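Local coordinates for biofilm-associated surface protein (Staphylococcus aureus, PDB 7C7U) that is a cell wall-anchored surface protein of staphylococcal biofilm formation, whose calcium-binding region probably acts as a switch controlling functional amyloid assembly, at residues V447-V452 with A563-A568; Q461-I466 with F484-P489; E493-I498 with V510-I515. All coordinates share one frame; numbering follows the deposited sequence.

Interaction 1: residues V447-V452 with A563-A568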
ATOM      1  N   VAL A 447      -6.991   4.579 -41.956  1.00 34.04           N
ATOM      2  CA  VAL A 447      -6.532   4.702 -40.573  1.00 36.36           C
ATOM      3  C   VAL A 447      -7.743   4.609 -39.647  1.00 36.77           C
ATOM      4  O   VAL A 447      -8.778   5.235 -39.899  1.00 36.66           O
ATOM      5  CB  VAL A 447      -5.753   6.012 -40.305  1.00 36.58           C
ATOM      6  CG1 VAL A 447      -5.166   6.028 -38.851  1.00 36.27           C
ATOM      7  CG2 VAL A 447      -4.637   6.219 -41.324  1.00 40.06           C
ATOM      8  N   VAL A 448      -7.609   3.829 -38.575  1.00 38.54           N
ATOM      9  CA  VAL A 448      -8.555   3.827 -37.461  1.00 31.46           C
ATOM     10  C   VAL A 448      -7.950   4.705 -36.374  1.00 36.58           C
ATOM     11  O   VAL A 448      -6.908   4.362 -35.807  1.00 34.11           O
ATOM     12  CB  VAL A 448      -8.814   2.413 -36.928  1.00 36.68           C
ATOM     13  CG1 VAL A 448      -9.761   2.460 -35.681  1.00 31.10           C
ATOM     14  CG2 VAL A 448      -9.363   1.504 -38.003  1.00 36.07           C
ATOM     15  N   SER A 449      -8.583   5.844 -36.093  1.00 37.67           N
ATOM     16  CA  SER A 449      -8.104   6.790 -35.094  1.00 40.29           C
ATOM     17  C   SER A 449      -8.989   6.754 -33.856  1.00 35.25           C
ATOM     18  O   SER A 449     -10.216   6.639 -33.961  1.00 37.15           O
ATOM     19  CB  SER A 449      -8.072   8.213 -35.658  1.00 42.70           C
ATOM     20  OG  SER A 449      -7.284   8.264 -36.830  1.00 39.63           O
ATOM     21  N   GLY A 450      -8.360   6.880 -32.693  1.00 38.07           N
ATOM     22  CA  GLY A 450      -9.100   6.935 -31.446  1.00 37.83           C
ATOM     23  C   GLY A 450      -8.163   7.133 -30.270  1.00 37.23           C
ATOM     24  O   GLY A 450      -7.030   7.594 -30.429  1.00 38.87           O
ATOM     25  N   SER A 451      -8.643   6.765 -29.088  1.00 38.05           N
ATOM     26  CA  SER A 451      -7.880   6.964 -27.859  1.00 41.14           C
ATOM     27  C   SER A 451      -8.377   5.986 -26.801  1.00 40.68           C
ATOM     28  O   SER A 451      -9.423   5.349 -26.953  1.00 38.83           O
ATOM     29  CB  SER A 451      -8.013   8.396 -27.345  1.00 39.86           C
ATOM     30  OG  SER A 451      -9.360   8.651 -26.983  1.00 39.32           O
ATOM     31  N   VAL A 452      -7.619   5.884 -25.715  1.00 40.09           N
ATOM     32  CA  VAL A 452      -8.005   5.000 -24.623  1.00 32.97           C
ATOM     33  C   VAL A 452      -7.418   5.578 -23.340  1.00 43.18           C
ATOM     34  O   VAL A 452      -6.281   6.076 -23.358  1.00 42.93           O
ATOM     35  CB  VAL A 452      -7.556   3.555 -24.904  1.00 33.84           C
ATOM     36  CG1 VAL A 452      -6.059   3.494 -25.176  1.00 38.26           C
ATOM     37  CG2 VAL A 452      -7.965   2.612 -23.765  1.00 39.45           C
ATOM     38  N   ALA A 563      -6.038  13.927 -46.195  1.00 53.14           N
ATOM     39  CA  ALA A 563      -6.403  12.947 -47.216  1.00 50.52           C
ATOM     40  C   ALA A 563      -6.038  11.514 -46.847  1.00 55.38           C
ATOM     41  O   ALA A 563      -6.702  10.577 -47.308  1.00 57.18           O
ATOM     42  CB  ALA A 563      -5.746  13.316 -48.544  1.00 53.92           C
ATOM     43  N   ASP A 564      -5.002  11.310 -46.034  1.00 49.80           N
ATOM     44  CA  ASP A 564      -4.522   9.965 -45.746  1.00 51.94           C
ATOM     45  C   ASP A 564      -4.511   9.711 -44.240  1.00 50.17           C
ATOM     46  O   ASP A 564      -3.659   8.981 -43.731  1.00 48.60           O
ATOM     47  CB  ASP A 564      -3.126   9.768 -46.339  1.00 52.05           C
ATOM     48  CG  ASP A 564      -2.980   8.449 -47.090  1.00 60.66           C
ATOM     49  OD1 ASP A 564      -3.602   8.311 -48.169  1.00 64.78           O
ATOM     50  OD2 ASP A 564      -2.228   7.564 -46.621  1.00 61.85           O
ATOM     51  N   ASP A 565      -5.463  10.309 -43.525  1.00 51.01           N
ATOM     52  CA  ASP A 565      -5.556  10.171 -42.076  1.00 48.95           C
ATOM     53  C   ASP A 565      -7.022  10.253 -41.675  1.00 48.52           C
ATOM     54  O   ASP A 565      -7.891  10.575 -42.490  1.00 48.33           O
ATOM     55  CB  ASP A 565      -4.738  11.240 -41.348  1.00 49.07           C
ATOM     56  CG  ASP A 565      -4.161  10.737 -40.028  1.00 52.12           C
ATOM     57  OD1 ASP A 565      -4.729   9.788 -39.432  1.00 48.07           O
ATOM     58  OD2 ASP A 565      -3.125  11.284 -39.598  1.00 55.38           O
ATOM     59  N   THR A 566      -7.297   9.952 -40.402  1.00 42.69           N
ATOM     60  CA  THR A 566      -8.659  10.032 -39.891  1.00 41.11           C
ATOM     61  C   THR A 566      -8.701  10.750 -38.546  1.00 43.25           C
ATOM     62  O   THR A 566      -9.608  10.527 -37.746  1.00 43.01           O
ATOM     63  CB  THR A 566      -9.298   8.646 -39.792  1.00 41.75           C
ATOM     64  OG1 THR A 566      -8.430   7.765 -39.080  1.00 37.09           O
ATOM     65  CG2 THR A 566      -9.540   8.067 -41.203  1.00 42.16           C
ATOM     66  N   SER A 567      -7.721  11.614 -38.291  1.00 44.12           N
ATOM     67  CA  SER A 567      -7.717  12.459 -37.106  1.00 48.00           C
ATOM     68  C   SER A 567      -7.073  13.790 -37.467  1.00 49.06           C
ATOM     69  O   SER A 567      -6.216  13.864 -38.356  1.00 49.25           O
ATOM     70  CB  SER A 567      -6.995  11.784 -35.928  1.00 44.16           C
ATOM     71  OG  SER A 567      -5.645  12.200 -35.867  1.00 51.12           O
ATOM     72  N   ALA A 568      -7.539  14.848 -36.809  1.00 48.24           N
ATOM     73  CA  ALA A 568      -7.035  16.192 -37.047  1.00 53.58           C
ATOM     74  C   ALA A 568      -7.120  16.988 -35.752  1.00 52.39           C
ATOM     75  O   ALA A 568      -7.685  16.532 -34.753  1.00 53.44           O
ATOM     76  CB  ALA A 568      -7.808  16.889 -38.170  1.00 51.38           C
TER
HETATM   77  O   HOH W   1      -4.778   9.139 -36.754  1.00 46.51           O

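Interaction 2: residues Q461-I466 with F484-P489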
ATOM      1  N   GLN A 461       1.119  -0.051 -24.593  1.00 40.07           N
ATOM      2  CA  GLN A 461       0.030  -0.824 -25.174  1.00 42.98           C
ATOM      3  C   GLN A 461       0.185  -0.927 -26.683  1.00 42.28           C
ATOM      4  O   GLN A 461       0.796  -0.066 -27.325  1.00 39.98           O
ATOM      5  CB  GLN A 461      -1.327  -0.195 -24.856  1.00 40.58           C
ATOM      6  CG  GLN A 461      -1.488   0.258 -23.419  1.00 44.34           C
ATOM      7  CD  GLN A 461      -1.690  -0.905 -22.470  1.00 44.20           C
ATOM      8  OE1 GLN A 461      -2.461  -1.829 -22.748  1.00 42.35           O
ATOM      9  NE2 GLN A 461      -0.995  -0.867 -21.340  1.00 44.94           N
ATOM     10  N   THR A 462      -0.384  -1.998 -27.239  1.00 43.37           N
ATOM     11  CA  THR A 462      -0.516  -2.181 -28.677  1.00 43.57           C
ATOM     12  C   THR A 462      -1.996  -2.235 -29.038  1.00 39.37           C
ATOM     13  O   THR A 462      -2.761  -3.018 -28.462  1.00 40.30           O
ATOM     14  CB  THR A 462       0.210  -3.450 -29.146  1.00 41.34           C
ATOM     15  OG1 THR A 462       1.589  -3.372 -28.765  1.00 46.20           O
ATOM     16  CG2 THR A 462       0.098  -3.613 -30.685  1.00 43.17           C
ATOM     17  N   ALA A 463      -2.392  -1.404 -29.994  1.00 38.47           N
ATOM     18  CA  ALA A 463      -3.754  -1.399 -30.494  1.00 38.74           C
ATOM     19  C   ALA A 463      -3.838  -2.272 -31.734  1.00 44.35           C
ATOM     20  O   ALA A 463      -2.956  -2.230 -32.602  1.00 39.69           O
ATOM     21  CB  ALA A 463      -4.222   0.023 -30.819  1.00 41.25           C
ATOM     22  N   LYS A 464      -4.911  -3.048 -31.814  1.00 41.71           N
ATOM     23  CA  LYS A 464      -5.149  -3.971 -32.909  1.00 42.08           C
ATOM     24  C   LYS A 464      -6.558  -3.749 -33.428  1.00 41.93           C
ATOM     25  O   LYS A 464      -7.500  -3.601 -32.638  1.00 42.17           O
ATOM     26  CB  LYS A 464      -4.999  -5.437 -32.464  1.00 41.52           C
ATOM     27  CG  LYS A 464      -3.717  -5.766 -31.698  1.00 44.00           C
ATOM     28  CD  LYS A 464      -3.984  -6.909 -30.747  1.00 50.08           C
ATOM     29  CE  LYS A 464      -2.737  -7.433 -30.085  1.00 56.64           C
ATOM     30  NZ  LYS A 464      -3.128  -8.473 -29.078  1.00 61.25           N
ATOM     31  N   VAL A 465      -6.697  -3.728 -34.750  1.00 39.02           N
ATOM     32  CA  VAL A 465      -8.000  -3.749 -35.408  1.00 39.03           C
ATOM     33  C   VAL A 465      -8.238  -5.168 -35.915  1.00 39.84           C
ATOM     34  O   VAL A 465      -7.421  -5.727 -36.655  1.00 38.96           O
ATOM     35  CB  VAL A 465      -8.081  -2.708 -36.535  1.00 39.87           C
ATOM     36  CG1 VAL A 465      -9.437  -2.779 -37.255  1.00 39.65           C
ATOM     37  CG2 VAL A 465      -7.861  -1.305 -35.960  1.00 37.18           C
ATOM     38  N   ILE A 466      -9.341  -5.761 -35.477  1.00 39.71           N
ATOM     39  CA  ILE A 466      -9.663  -7.161 -35.717  1.00 40.26           C
ATOM     40  C   ILE A 466     -11.074  -7.217 -36.292  1.00 41.48           C
ATOM     41  O   ILE A 466     -11.985  -6.574 -35.757  1.00 37.21           O
ATOM     42  CB  ILE A 466      -9.573  -7.996 -34.420  1.00 40.14           C
ATOM     43  CG1 ILE A 466      -8.206  -7.840 -33.750  1.00 42.06           C
ATOM     44  CG2 ILE A 466      -9.864  -9.460 -34.681  1.00 41.06           C
ATOM     45  CD1 ILE A 466      -8.197  -8.332 -32.311  1.00 37.10           C
ATOM     46  N   PHE A 484      -4.184   6.724 -30.624  1.00 43.10           N
ATOM     47  CA  PHE A 484      -3.614   5.744 -31.537  1.00 40.24           C
ATOM     48  C   PHE A 484      -4.112   5.989 -32.960  1.00 39.34           C
ATOM     49  O   PHE A 484      -5.176   6.571 -33.189  1.00 38.57           O
ATOM     50  CB  PHE A 484      -3.920   4.303 -31.109  1.00 37.42           C
ATOM     51  CG  PHE A 484      -5.375   4.035 -30.846  1.00 42.99           C
ATOM     52  CD1 PHE A 484      -6.241   3.735 -31.891  1.00 39.80           C
ATOM     53  CD2 PHE A 484      -5.872   4.039 -29.551  1.00 41.00           C
ATOM     54  CE1 PHE A 484      -7.582   3.478 -31.647  1.00 40.82           C
ATOM     55  CE2 PHE A 484      -7.201   3.780 -29.306  1.00 39.75           C
ATOM     56  CZ  PHE A 484      -8.058   3.496 -30.351  1.00 43.42           C
ATOM     57  N   SER A 485      -3.314   5.513 -33.911  1.00 41.21           N
ATOM     58  CA  SER A 485      -3.579   5.624 -35.349  1.00 39.75           C
ATOM     59  C   SER A 485      -3.106   4.312 -35.961  1.00 38.66           C
ATOM     60  O   SER A 485      -1.898   4.095 -36.105  1.00 39.04           O
ATOM     61  CB  SER A 485      -2.861   6.819 -35.955  1.00 44.71           C
ATOM     62  OG  SER A 485      -3.112   7.983 -35.188  1.00 49.29           O
ATOM     63  N   VAL A 486      -4.050   3.419 -36.242  1.00 34.71           N
ATOM     64  CA  VAL A 486      -3.754   2.091 -36.769  1.00 34.81           C
ATOM     65  C   VAL A 486      -3.947   2.121 -38.278  1.00 38.78           C
ATOM     66  O   VAL A 486      -5.058   2.390 -38.758  1.00 36.09           O
ATOM     67  CB  VAL A 486      -4.661   1.020 -36.141  1.00 38.78           C
ATOM     68  CG1 VAL A 486      -4.318  -0.342 -36.704  1.00 31.05           C
ATOM     69  CG2 VAL A 486      -4.565   1.043 -34.582  1.00 35.86           C
ATOM     70  N   SER A 487      -2.890   1.803 -39.026  1.00 37.76           N
ATOM     71  CA  SER A 487      -2.988   1.690 -40.480  1.00 41.88           C
ATOM     72  C   SER A 487      -3.714   0.401 -40.857  1.00 37.68           C
ATOM     73  O   SER A 487      -3.429  -0.667 -40.298  1.00 36.26           O
ATOM     74  CB  SER A 487      -1.597   1.714 -41.120  1.00 41.02           C
ATOM     75  OG  SER A 487      -1.050   3.019 -41.100  1.00 51.34           O
ATOM     76  N   ILE A 488      -4.673   0.510 -41.775  1.00 32.42           N
ATOM     77  CA  ILE A 488      -5.439  -0.636 -42.271  1.00 35.76           C
ATOM     78  C   ILE A 488      -5.612  -0.497 -43.780  1.00 32.80           C
ATOM     79  O   ILE A 488      -5.513   0.607 -44.331  1.00 35.11           O
ATOM     80  CB  ILE A 488      -6.825  -0.740 -41.603  1.00 34.40           C
ATOM     81  CG1 ILE A 488      -7.686   0.461 -42.002  1.00 30.49           C
ATOM     82  CG2 ILE A 488      -6.711  -0.920 -40.065  1.00 33.27           C
ATOM     83  CD1 ILE A 488      -9.144   0.322 -41.632  1.00 34.66           C
ATOM     84  N   PRO A 489      -5.888  -1.599 -44.472  1.00 33.66           N
ATOM     85  CA  PRO A 489      -6.301  -1.484 -45.882  1.00 34.55           C
ATOM     86  C   PRO A 489      -7.672  -0.837 -45.974  1.00 33.06           C
ATOM     87  O   PRO A 489      -8.415  -0.743 -44.990  1.00 36.81           O
ATOM     88  CB  PRO A 489      -6.361  -2.938 -46.369  1.00 33.79           C
ATOM     89  CG  PRO A 489      -5.730  -3.774 -45.255  1.00 35.58           C
ATOM     90  CD  PRO A 489      -5.924  -2.994 -44.004  1.00 36.45           C
TER

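Interaction 3: residues E493-I498 with V510-I515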
ATOM      1  N   GLU A 493     -16.907  -3.500 -45.277  1.00 35.14           N
ATOM      2  CA  GLU A 493     -17.809  -2.945 -44.277  1.00 37.53           C
ATOM      3  C   GLU A 493     -18.098  -3.993 -43.210  1.00 35.89           C
ATOM      4  O   GLU A 493     -18.055  -5.204 -43.465  1.00 37.80           O
ATOM      5  CB  GLU A 493     -19.132  -2.470 -44.904  1.00 39.15           C
ATOM      6  CG  GLU A 493     -20.236  -3.510 -44.820  1.00 42.20           C
ATOM      7  CD  GLU A 493     -21.530  -3.113 -45.535  1.00 50.22           C
ATOM      8  OE1 GLU A 493     -21.843  -1.897 -45.628  1.00 48.43           O
ATOM      9  OE2 GLU A 493     -22.235  -4.035 -46.006  1.00 52.18           O
ATOM     10  N   GLY A 494     -18.395  -3.525 -42.011  1.00 35.18           N
ATOM     11  CA  GLY A 494     -18.805  -4.426 -40.949  1.00 36.99           C
ATOM     12  C   GLY A 494     -18.400  -3.899 -39.587  1.00 37.17           C
ATOM     13  O   GLY A 494     -17.888  -2.790 -39.441  1.00 36.08           O
ATOM     14  N   THR A 495     -18.662  -4.729 -38.581  1.00 38.26           N
ATOM     15  CA  THR A 495     -18.309  -4.414 -37.202  1.00 38.09           C
ATOM     16  C   THR A 495     -16.909  -4.930 -36.919  1.00 32.98           C
ATOM     17  O   THR A 495     -16.623  -6.113 -37.126  1.00 36.10           O
ATOM     18  CB  THR A 495     -19.310  -5.036 -36.222  1.00 39.54           C
ATOM     19  OG1 THR A 495     -20.615  -4.508 -36.467  1.00 37.24           O
ATOM     20  CG2 THR A 495     -18.915  -4.738 -34.781  1.00 39.24           C
ATOM     21  N   TYR A 496     -16.044  -4.037 -36.445  1.00 32.93           N
ATOM     22  CA  TYR A 496     -14.662  -4.339 -36.114  1.00 35.43           C
ATOM     23  C   TYR A 496     -14.417  -4.116 -34.625  1.00 38.72           C
ATOM     24  O   TYR A 496     -15.131  -3.354 -33.968  1.00 35.25           O
ATOM     25  CB  TYR A 496     -13.704  -3.462 -36.936  1.00 36.00           C
ATOM     26  CG  TYR A 496     -13.622  -3.861 -38.382  1.00 36.07           C
ATOM     27  CD1 TYR A 496     -14.710  -3.676 -39.242  1.00 37.64           C
ATOM     28  CD2 TYR A 496     -12.468  -4.436 -38.892  1.00 35.89           C
ATOM     29  CE1 TYR A 496     -14.639  -4.058 -40.602  1.00 35.36           C
ATOM     30  CE2 TYR A 496     -12.379  -4.819 -40.230  1.00 33.30           C
ATOM     31  CZ  TYR A 496     -13.475  -4.630 -41.074  1.00 36.34           C
ATOM     32  OH  TYR A 496     -13.379  -5.015 -42.389  1.00 36.09           O
ATOM     33  N   THR A 497     -13.401  -4.800 -34.099  1.00 37.42           N
ATOM     34  CA  THR A 497     -12.952  -4.624 -32.721  1.00 40.86           C
ATOM     35  C   THR A 497     -11.680  -3.790 -32.704  1.00 41.45           C
ATOM     36  O   THR A 497     -10.760  -4.045 -33.489  1.00 38.86           O
ATOM     37  CB  THR A 497     -12.677  -5.969 -32.043  1.00 39.90           C
ATOM     38  OG1 THR A 497     -13.841  -6.793 -32.114  1.00 41.77           O
ATOM     39  CG2 THR A 497     -12.255  -5.776 -30.581  1.00 38.27           C
ATOM     40  N   ILE A 498     -11.631  -2.799 -31.812  1.00 35.02           N
ATOM     41  CA  ILE A 498     -10.390  -2.115 -31.473  1.00 35.25           C
ATOM     42  C   ILE A 498      -9.956  -2.673 -30.124  1.00 40.18           C
ATOM     43  O   ILE A 498     -10.659  -2.506 -29.115  1.00 37.07           O
ATOM     44  CB  ILE A 498     -10.540  -0.583 -31.450  1.00 33.50           C
ATOM     45  CG1 ILE A 498      -9.241   0.074 -30.954  1.00 35.35           C
ATOM     46  CG2 ILE A 498     -11.765  -0.110 -30.672  1.00 34.36           C
ATOM     47  CD1 ILE A 498      -8.039  -0.189 -31.882  1.00 37.11           C
ATOM     48  N   VAL A 510     -11.365  -3.871 -24.941  1.00 38.97           N
ATOM     49  CA  VAL A 510     -11.986  -3.931 -26.261  1.00 39.11           C
ATOM     50  C   VAL A 510     -13.150  -2.950 -26.356  1.00 39.66           C
ATOM     51  O   VAL A 510     -13.817  -2.622 -25.368  1.00 36.55           O
ATOM     52  CB  VAL A 510     -12.487  -5.356 -26.615  1.00 42.94           C
ATOM     53  CG1 VAL A 510     -11.326  -6.322 -26.801  1.00 42.03           C
ATOM     54  CG2 VAL A 510     -13.466  -5.862 -25.554  1.00 40.12           C
ATOM     55  N   ASN A 511     -13.393  -2.493 -27.582  1.00 34.54           N
ATOM     56  CA  ASN A 511     -14.625  -1.826 -27.978  1.00 36.05           C
ATOM     57  C   ASN A 511     -14.848  -2.185 -29.444  1.00 40.76           C
ATOM     58  O   ASN A 511     -13.957  -2.734 -30.100  1.00 38.52           O
ATOM     59  CB  ASN A 511     -14.535  -0.308 -27.752  1.00 35.75           C
ATOM     60  CG  ASN A 511     -15.895   0.372 -27.694  1.00 36.60           C
ATOM     61  OD1 ASN A 511     -16.935  -0.278 -27.728  1.00 38.96           O
ATOM     62  ND2 ASN A 511     -15.886   1.696 -27.618  1.00 35.72           N
ATOM     63  N   THR A 512     -16.042  -1.887 -29.957  1.00 38.56           N
ATOM     64  CA  THR A 512     -16.339  -2.097 -31.371  1.00 39.38           C
ATOM     65  C   THR A 512     -16.613  -0.775 -32.077  1.00 39.68           C
ATOM     66  O   THR A 512     -17.079   0.192 -31.471  1.00 38.44           O
ATOM     67  CB  THR A 512     -17.529  -3.033 -31.582  1.00 39.46           C
ATOM     68  OG1 THR A 512     -18.661  -2.543 -30.853  1.00 45.25           O
ATOM     69  CG2 THR A 512     -17.182  -4.450 -31.127  1.00 42.14           C
ATOM     70  N   PHE A 513     -16.302  -0.746 -33.371  1.00 34.07           N
ATOM     71  CA  PHE A 513     -16.609   0.388 -34.222  1.00 35.44           C
ATOM     72  C   PHE A 513     -17.035  -0.158 -35.574  1.00 35.76           C
ATOM     73  O   PHE A 513     -16.910  -1.354 -35.850  1.00 37.69           O
ATOM     74  CB  PHE A 513     -15.419   1.355 -34.359  1.00 38.77           C
ATOM     75  CG  PHE A 513     -14.239   0.785 -35.111  1.00 38.16           C
ATOM     76  CD1 PHE A 513     -13.294  -0.004 -34.465  1.00 37.54           C
ATOM     77  CD2 PHE A 513     -14.072   1.050 -36.466  1.00 36.78           C
ATOM     78  CE1 PHE A 513     -12.197  -0.518 -35.161  1.00 36.72           C
ATOM     79  CE2 PHE A 513     -12.992   0.548 -37.157  1.00 34.97           C
ATOM     80  CZ  PHE A 513     -12.053  -0.244 -36.511  1.00 35.92           C
ATOM     81  N   GLU A 514     -17.544   0.727 -36.424  1.00 35.33           N
ATOM     82  CA  GLU A 514     -18.056   0.330 -37.727  1.00 37.52           C
ATOM     83  C   GLU A 514     -17.185   0.858 -38.864  1.00 37.24           C
ATOM     84  O   GLU A 514     -16.731   2.008 -38.843  1.00 37.47           O
ATOM     85  CB  GLU A 514     -19.496   0.819 -37.907  1.00 35.28           C
ATOM     86  CG  GLU A 514     -20.442   0.258 -36.851  1.00 43.97           C
ATOM     87  CD  GLU A 514     -20.715  -1.226 -37.053  1.00 46.38           C
ATOM     88  OE1 GLU A 514     -20.873  -1.659 -38.223  1.00 44.35           O
ATOM     89  OE2 GLU A 514     -20.765  -1.959 -36.044  1.00 45.12           O
ATOM     90  N   ILE A 515     -16.940  -0.006 -39.844  1.00 33.96           N
ATOM     91  CA  ILE A 515     -16.485   0.406 -41.164  1.00 33.11           C
ATOM     92  C   ILE A 515     -17.719   0.364 -42.060  1.00 33.87           C
ATOM     93  O   ILE A 515     -18.342  -0.693 -42.223  1.00 32.20           O
ATOM     94  CB  ILE A 515     -15.340  -0.484 -41.672  1.00 30.74           C
ATOM     95  CG1 ILE A 515     -14.182  -0.418 -40.664  1.00 28.51           C
ATOM     96  CG2 ILE A 515     -14.837  -0.042 -43.067  1.00 24.71           C
ATOM     97  CD1 ILE A 515     -12.839  -0.894 -41.205  1.00 32.05           C
TER

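Interaction 1: residues V447-V452 with A563-A568
Val-447 and Asp-565 bring their CA atoms to 5.8 Å, the nearest point of backbone between strand 447-451 and the loop that leads into strand 567-571; the bonding between the two segments runs through side chains rather than as a strand-to-strand ladder. Thr-566 does most of the joining. Its OG1 donates to Val-447 O at 2.7 Å, arriving from above the carbonyl plane, about 70° out of it. A chi1 of 51° lodges that hydroxyl between the threonine's own N and carbonyl carbon, and the methyl CG2 comes down beside the same valine oxygen. On its other flank OG1 meets Ser-449 OG at 2.6 Å, a tentative hydrogen bond, so one hydroxyl probably links two alternate residues of the strand. The valine side chain rests against the loop as well: CG1 lies 3.8 Å from Asp-565 OD1, and CG2 reaches as far as Asp-564 O. Asp-565 OD1 has polar partners too. It accepts the backbone N of Thr-566 at 2.7 Å, on the anti side of the carboxylate, which probably helps to fix the backbone next to Thr-566. It also takes a proton from a water, 2.8 Å from OD1, that sits 2.7 Å from Ser-449 OG and is only weakly linked to Ser-567. Beyond the pair, Ser-449 and Ser-567 both touch Asn-539 of strand 535-539. The whole is a polar, partly hydrated seam between what appear to be consecutive beta-sandwich domains, where the loop before strand 567-571 of the later domain bonds through a hydroxyl to Val-447 O in the earlier one.

Interaction 2: residues Q461-I466 with F484-P489
Val-486 pushes its two methyls into the dip between Ala-463 and Val-465, and the rest of the contact is built around that fit. CG2 lies 3.9 Å from Ala-463 CB, while CG1 meets Val-465 CG2 at 3.7 Å. With chi1 at 180°, CG1 stands anti to the backbone N, and the two branches are spread along the facing strand, one to each residue. Val-465 answers in kind: it fits between Val-486 and Ile-488, its CB 4.2 Å from Ile-488 CG2. At the other end the small Ala-463 leaves room for a ring. Its CB sits 4.1 Å above the plane of Phe-484, offset toward the rim and closest to CG. Strands 462-466 and 484-487 thus face each other with axes 7.8 Å apart at their nearest, turned by 45°, and their side chains interleave without any polar bond between them. Val-448 of the neighbouring strand touches both Val-465 and Ile-488, and Ile-498 packs on Phe-484, which extends the apolar layer. Alternating inward residues from two crossing strands, meshed face to face, give the arrangement of a beta-sandwich interior, its two layers made here by strands near opposite ends of the same mixed sheet.

Interaction 3: residues E493-I498 with V510-I515
Tyr-496 lies between Ile-515 and Phe-513 at the apolar middle of this hairpin. Over one face of its ring hangs Ile-515 CD1, 3.7 Å from the centroid and nearly on the ring normal, a clear CH-pi contact; the isoleucine CG1 runs along the CD1-CE1 side of the same ring. The tyrosine's own CB plays the matching part for Phe-513, sitting 3.9 Å from that ring's centroid, over the face but displaced toward the rim. The phenylalanine gets there because chi1 of 67° swings its ring back across the strand toward Tyr-496. The two rings themselves are nearly parallel yet slid so far apart that they hardly overlap, with centroids 6.0 Å apart. Ile-498 extends the cluster, its CB 4.1 Å from Phe-513 CE1. Behind these side chains the backbones are zipped antiparallel, with paired hydrogen bonds at Gly-494 and Ile-515, Tyr-496 and Phe-513, and Ile-498 and Asn-511; Tyr-496 N to Phe-513 O, at 2.9 Å, is nearly straight. Gly-494 opens this ladder at a phi of 150°, where a CB would jam against the preceding carbonyl O. On the opposite face lie the threonines and Glu-514. Thr-495 OG1 donates at 2.6 Å to Glu-514 OE2, which receives it on its syn lone pair, and the glutamate's bend at chi2 brings the carboxylate round to Thr-495. Thr-495 CG2 leans on Thr-512 CB, and Thr-497 CG2 on Val-510 CG1, both 3.9 Å away. The Tyr-496 hydroxyl is bonded to Pro-492 O, and Asn-511 ND2 to Pro-436 O. Strand 462-466 pairs along the outer side of 494-501, and strand 437-442 runs parallel beside 509-516, so the hairpin stands as the middle of its sheet, with Phe-513 and Tyr-496 both touching Val-465.

Overall arrangement
All three contacts lie in the same region of the chain, 35 to 39 Å from its centre, and all reach one mixed sheet of seven strands. Along the sequence interactions 2 and 3 follow each other, both nested inside the loop that interaction 1 closes. The three centres lie about 10 Å (interactions 1 and 2), 14 Å (1 and 3) and 11 Å (2 and 3) apart. Strand 447-451 is hydrogen-bonded to 483-487, and strand 462-466 to 494-501. Interactions 2 and 3 share one apolar interior, where Val-465 and Phe-484 meet Phe-513 and Ile-498. Strand 447-451 serves both interior and boundary: its Val-448 packs on Phe-513, while interaction 1 joins it to the apparent next domain.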